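Local coordinates for protein guanidinopropionase (Pseudomonas aeruginosa, PDB 3NIQ) that hydrolyses 3-guanidinopropanoate to beta-alanine and urea as a homohexameric, manganese-dependent ureohydrolase of the arginase family, at residues P180-Q185 against G233-S238; P131-L136 against L142-F147. One frame throughout, in Å; residues are numbered along the deposited sequence.

Interaction 1: residues P180-Q185 against G233-S238; sequences PLRTVQ and GPTYVS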
loop_
_atom_site.group_PDB
_atom_site.type_symbol
_atom_site.label_atom_id
_atom_site.label_comp_id
_atom_site.label_asym_id
_atom_site.label_seq_id
_atom_site.Cartn_x
_atom_site.Cartn_y
_atom_site.Cartn_z
ATOM N N PRO A 180 34.416 15.474 20.234
ATOM C CA PRO A 180 33.107 15.789 20.808
ATOM C C PRO A 180 32.815 17.296 20.990
ATOM O O PRO A 180 31.651 17.690 20.930
ATOM C CB PRO A 180 33.117 15.037 22.155
ATOM C CG PRO A 180 34.532 14.868 22.485
ATOM C CD PRO A 180 35.273 14.730 21.176
ATOM N N LEU A 181 33.839 18.133 21.178
ATOM C CA LEU A 181 33.595 19.596 21.281
ATOM C C LEU A 181 33.233 20.227 19.959
ATOM O O LEU A 181 32.712 21.333 19.931
ATOM C CB LEU A 181 34.811 20.350 21.851
ATOM C CG LEU A 181 34.692 20.785 23.314
ATOM C CD1 LEU A 181 34.770 19.558 24.220
ATOM C CD2 LEU A 181 35.791 21.774 23.659
ATOM N N ARG A 182 33.549 19.556 18.852
ATOM C CA ARG A 182 33.107 20.045 17.568
ATOM C C ARG A 182 31.967 19.169 17.018
ATOM O O ARG A 182 31.825 19.004 15.820
ATOM C CB ARG A 182 34.284 20.148 16.591
ATOM C CG ARG A 182 35.327 21.178 17.060
ATOM C CD ARG A 182 36.249 21.654 15.934
ATOM N NE ARG A 182 36.838 20.544 15.208
ATOM C CZ ARG A 182 36.453 20.161 13.989
ATOM N NH1 ARG A 182 35.451 20.778 13.328
ATOM N NH2 ARG A 182 37.065 19.146 13.440
ATOM N N THR A 183 31.159 18.620 17.919
ATOM C CA THR A 183 30.000 17.820 17.526
ATOM C C THR A 183 28.723 18.490 17.993
ATOM O O THR A 183 28.583 18.879 19.156
ATOM C CB THR A 183 30.113 16.394 18.084
ATOM O OG1 THR A 183 31.338 15.808 17.605
ATOM C CG2 THR A 183 28.922 15.523 17.656
ATOM N N VAL A 184 27.791 18.635 17.069
ATOM C CA VAL A 184 26.493 19.193 17.403
ATOM C C VAL A 184 25.405 18.290 16.800
ATOM O O VAL A 184 25.492 17.890 15.622
ATOM C CB VAL A 184 26.365 20.682 16.995
ATOM C CG1 VAL A 184 26.636 20.884 15.504
ATOM C CG2 VAL A 184 24.951 21.256 17.406
ATOM N N GLN A 185 24.427 17.938 17.635
ATOM C CA GLN A 185 23.346 17.021 17.252
ATOM C C GLN A 185 22.034 17.775 17.288
ATOM O O GLN A 185 21.753 18.467 18.258
ATOM C CB GLN A 185 23.304 15.807 18.183
ATOM C CG GLN A 185 24.654 15.074 18.274
ATOM C CD GLN A 185 24.590 13.910 19.232
ATOM O OE1 GLN A 185 24.224 14.073 20.398
ATOM N NE2 GLN A 185 24.914 12.724 18.742
ATOM N N GLY A 233 37.074 23.947 11.387
ATOM C CA GLY A 233 37.734 22.627 11.317
ATOM C C GLY A 233 37.107 21.640 10.347
ATOM O O GLY A 233 36.023 21.899 9.789
ATOM N N PRO A 234 37.800 20.516 10.100
ATOM C CA PRO A 234 37.282 19.458 9.225
ATOM C C PRO A 234 35.958 18.934 9.772
ATOM O O PRO A 234 35.871 18.602 10.960
ATOM C CB PRO A 234 38.354 18.366 9.314
ATOM C CG PRO A 234 39.261 18.767 10.489
ATOM C CD PRO A 234 39.174 20.229 10.570
ATOM N N THR A 235 34.933 18.881 8.925
ATOM C CA THR A 235 33.581 18.620 9.415
ATOM C C THR A 235 32.821 17.651 8.537
ATOM O O THR A 235 32.827 17.771 7.327
ATOM C CB THR A 235 32.772 19.910 9.551
ATOM O OG1 THR A 235 33.473 20.816 10.400
ATOM C CG2 THR A 235 31.391 19.631 10.150
ATOM N N TYR A 236 32.174 16.680 9.176
ATOM C CA TYR A 236 31.390 15.690 8.478
ATOM C C TYR A 236 29.923 15.960 8.762
ATOM O O TYR A 236 29.552 16.342 9.875
ATOM C CB TYR A 236 31.793 14.308 8.985
ATOM C CG TYR A 236 31.197 13.121 8.270
ATOM C CD1 TYR A 236 31.918 12.450 7.278
ATOM C CD2 TYR A 236 29.930 12.615 8.628
ATOM C CE1 TYR A 236 31.384 11.325 6.628
ATOM C CE2 TYR A 236 29.389 11.485 7.983
ATOM C CZ TYR A 236 30.125 10.847 6.987
ATOM O OH TYR A 236 29.622 9.725 6.347
ATOM N N VAL A 237 29.069 15.747 7.767
ATOM C CA VAL A 237 27.625 15.883 8.007
ATOM C C VAL A 237 26.958 14.535 7.901
ATOM O O VAL A 237 27.039 13.855 6.879
ATOM C CB VAL A 237 26.959 16.873 7.032
ATOM C CG1 VAL A 237 25.475 17.033 7.377
ATOM C CG2 VAL A 237 27.668 18.210 7.081
ATOM N N SER A 238 26.283 14.135 8.965
ATOM C CA SER A 238 25.595 12.879 8.936
ATOM C C SER A 238 24.091 13.112 9.156
ATOM O O SER A 238 23.675 13.629 10.197
ATOM C CB SER A 238 26.169 11.958 10.012
ATOM O OG SER A 238 25.508 10.715 9.998
#

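Interaction 2: residues P131-L136 against L142-F147; sequences PIFRAL and LGMVHF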
loop_
_atom_site.group_PDB
_atom_site.type_symbol
_atom_site.label_atom_id
_atom_site.label_comp_id
_atom_site.label_asym_id
_atom_site.label_seq_id
_atom_site.Cartn_x
_atom_site.Cartn_y
_atom_site.Cartn_z
ATOM N N PRO A 131 32.546 2.714 10.575
ATOM C CA PRO A 131 33.700 2.343 9.742
ATOM C C PRO A 131 34.168 3.458 8.804
ATOM O O PRO A 131 35.361 3.600 8.559
ATOM C CB PRO A 131 33.205 1.104 8.971
ATOM C CG PRO A 131 31.675 1.180 9.072
ATOM C CD PRO A 131 31.434 1.759 10.423
ATOM N N ILE A 132 33.246 4.271 8.306
ATOM C CA ILE A 132 33.607 5.481 7.567
ATOM C C ILE A 132 34.526 6.403 8.400
ATOM O O ILE A 132 35.597 6.829 7.925
ATOM C CB ILE A 132 32.314 6.247 7.114
ATOM C CG1 ILE A 132 31.487 5.374 6.172
ATOM C CG2 ILE A 132 32.674 7.598 6.428
ATOM C CD1 ILE A 132 30.173 6.065 5.582
ATOM N N PHE A 133 34.127 6.699 9.639
ATOM C CA PHE A 133 34.936 7.550 10.515
ATOM C C PHE A 133 36.285 6.891 10.845
ATOM O O PHE A 133 37.297 7.580 10.983
ATOM C CB PHE A 133 34.187 7.882 11.814
ATOM C CG PHE A 133 33.188 9.004 11.688
ATOM C CD1 PHE A 133 32.724 9.419 10.450
ATOM C CD2 PHE A 133 32.706 9.649 12.831
ATOM C CE1 PHE A 133 31.817 10.451 10.334
ATOM C CE2 PHE A 133 31.777 10.695 12.731
ATOM C CZ PHE A 133 31.331 11.097 11.477
ATOM N N ARG A 134 36.296 5.567 10.957
ATOM C CA ARG A 134 37.547 4.832 11.151
ATOM C C ARG A 134 38.530 5.096 10.023
ATOM O O ARG A 134 39.734 5.225 10.269
ATOM C CB ARG A 134 37.294 3.337 11.329
ATOM C CG ARG A 134 36.854 2.998 12.760
ATOM C CD ARG A 134 36.419 1.547 12.894
ATOM N NE ARG A 134 36.014 1.228 14.258
ATOM C CZ ARG A 134 35.658 0.009 14.663
ATOM N NH1 ARG A 134 35.609 -1.001 13.801
ATOM N NH2 ARG A 134 35.316 -0.194 15.925
ATOM N N ALA A 135 38.026 5.232 8.800
ATOM C CA ALA A 135 38.890 5.611 7.677
ATOM C C ALA A 135 39.226 7.089 7.647
ATOM O O ALA A 135 40.400 7.457 7.499
ATOM C CB ALA A 135 38.278 5.190 6.323
ATOM N N LEU A 136 38.205 7.940 7.768
ATOM C CA LEU A 136 38.375 9.382 7.540
ATOM C C LEU A 136 38.976 10.110 8.720
ATOM O O LEU A 136 39.470 11.223 8.560
ATOM C CB LEU A 136 37.043 10.086 7.177
ATOM C CG LEU A 136 36.165 9.617 6.012
ATOM C CD1 LEU A 136 35.154 10.704 5.564
ATOM C CD2 LEU A 136 36.982 9.125 4.852
ATOM N N LEU A 142 37.499 14.244 13.433
ATOM C CA LEU A 142 36.504 14.982 12.646
ATOM C C LEU A 142 35.631 15.777 13.593
ATOM O O LEU A 142 35.444 15.374 14.751
ATOM C CB LEU A 142 35.589 13.986 11.875
ATOM C CG LEU A 142 36.204 13.094 10.808
ATOM C CD1 LEU A 142 35.243 11.980 10.382
ATOM C CD2 LEU A 142 36.642 13.893 9.600
ATOM N N GLY A 143 35.121 16.908 13.122
ATOM C CA GLY A 143 33.950 17.540 13.733
ATOM C C GLY A 143 32.696 16.987 13.033
ATOM O O GLY A 143 32.803 16.324 11.981
ATOM N N MET A 144 31.511 17.233 13.585
ATOM C CA MET A 144 30.287 16.760 12.905
ATOM C C MET A 144 29.050 17.601 13.199
ATOM O O MET A 144 28.877 18.078 14.307
ATOM C CB MET A 144 30.031 15.287 13.246
ATOM C CG MET A 144 28.722 14.704 12.689
ATOM S SD MET A 144 28.515 12.959 13.088
ATOM C CE MET A 144 28.201 13.019 14.847
ATOM N N VAL A 145 28.231 17.812 12.169
ATOM C CA VAL A 145 26.855 18.258 12.320
ATOM C C VAL A 145 26.005 17.015 12.048
ATOM O O VAL A 145 26.038 16.461 10.960
ATOM C CB VAL A 145 26.462 19.344 11.294
ATOM C CG1 VAL A 145 24.988 19.786 11.523
ATOM C CG2 VAL A 145 27.397 20.577 11.378
ATOM N N HIS A 146 25.248 16.593 13.050
ATOM C CA HIS A 146 24.533 15.326 13.035
ATOM C C HIS A 146 23.029 15.599 13.239
ATOM O O HIS A 146 22.620 16.107 14.278
ATOM C CB HIS A 146 25.107 14.464 14.170
ATOM C CG HIS A 146 24.368 13.189 14.430
ATOM N ND1 HIS A 146 24.261 12.640 15.691
ATOM C CD2 HIS A 146 23.704 12.350 13.596
ATOM C CE1 HIS A 146 23.552 11.523 15.631
ATOM N NE2 HIS A 146 23.203 11.324 14.368
ATOM N N PHE A 147 22.224 15.299 12.228
ATOM C CA PHE A 147 20.761 15.491 12.274
ATOM C C PHE A 147 20.120 14.151 12.623
ATOM O O PHE A 147 20.304 13.175 11.885
ATOM C CB PHE A 147 20.253 15.912 10.888
ATOM C CG PHE A 147 20.780 17.225 10.419
ATOM C CD1 PHE A 147 20.075 18.387 10.655
ATOM C CD2 PHE A 147 21.979 17.298 9.716
ATOM C CE1 PHE A 147 20.567 19.629 10.208
ATOM C CE2 PHE A 147 22.474 18.512 9.270
ATOM C CZ PHE A 147 21.769 19.688 9.515
#

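Interaction 1: residues P180-Q185 against G233-S238
Arg182 reaches with its guanidinium group to the backbone of Gly233 and Pro234. This one side chain carries the contact from the side of Pro180-Gln185. Its main bond runs from NH2 of Arg182 to the carbonyl O of Pro234, 2.8 Å long and fairly straight, with an N-H...O angle of 162°. The acceptor lies almost exactly in the guanidinium plane. A second, weak bond to the same oxygen comes from Arg182 NH1 at 3.2 Å, bent to 134°. The two nitrogens thus share one acceptor, with NH2 making the stronger bond. NH1 also bonds to the carbonyl O of Val230, at the end of helix 211-230, and together these bonds limit how the group can turn. The chain of Arg182 bends at its third torsion (chi3 -51°), and this turns the flat group to face Gly233. CA of Gly233 sits over one face, 3.9 Å from Arg182 CZ.

Pro234 lays the CG side of its ring against Arg182 NH2, at 3.7 Å. OG1 of Thr235 stands at the guanidinium edge, 3.5 Å from Arg182 NH1. That hydroxyl donates to Gly233 O, 2.8 Å from Thr235 OG1 and two residues earlier, from above the plane of that carbonyl.

Pro180 to Thr183 form a type I beta turn, closed by Thr183 N to Pro180 O, and Arg182 projects from it. Strands 183-188 and 235-240 flank strand 142-147 in the parallel sheet, and Pro234 O probably also accepts a hydrogen bond from Gly143 N of that middle strand. The arginine thus bridges the N-terminal ends of two strands that are not direct neighbours, beside the C-terminal end of a helix and away from the manganese site.

Interaction 2: residues P131-L136 against L142-F147
Leu142 places its CD1 methyl over one face of the Phe133 ring. The methyl stands 3.8 Å from the ring centroid and 18° off the ring normal, a CH-pi contact. It is shifted toward the rim, with its closest approach to Phe133 CD1 at 3.6 Å. Met144 meets the same ring quite differently. Its sulfur comes to the edge, with Met144 SD 3.7 Å from Phe133 CZ. Seen from the ring centroid, the sulfur lies 79° off the normal. This is a Met-aromatic contact of the edge type, and the two side chains cross at about a right angle. Met144 gets there with CG anti to the backbone N (chi1 175°) and a bend at its end. One turn along the helix, Leu136 adds its CB, 4.1 Å from Leu142 CD1. The same methyl of Leu142 therefore touches both helix residues. Tyr236, on strand 235-240, meets Phe133 edge-to-face.

The packing lies near the metal site, with the Met144 side chain about 9 Å from a manganese ion. All four side chains are buried, and no hydrogen bond crosses between the segments. Across them, helix and strand are joined by apolar, largely non-directional dispersion, with CH-pi and Met-aromatic contributions.

In the fold
Along the chain, interaction 2 comes first. It closes a short loop, in which helix 129-136 turns back after five residues onto strand 142-147. Interaction 1 follows and closes a longer loop of 47 residues, mostly helical, between 180-185 and 233-238. The two are in series and neither encloses the other. They meet on strand 142-147, which lies between strands 183-188 and 235-240 in the parallel sheet. On the side of strand 183-188, Arg182 O probably accepts a hydrogen bond from Met144 N. Together the contacts join three adjacent strands, a helix packed on the sheet and the turns leading into the strands.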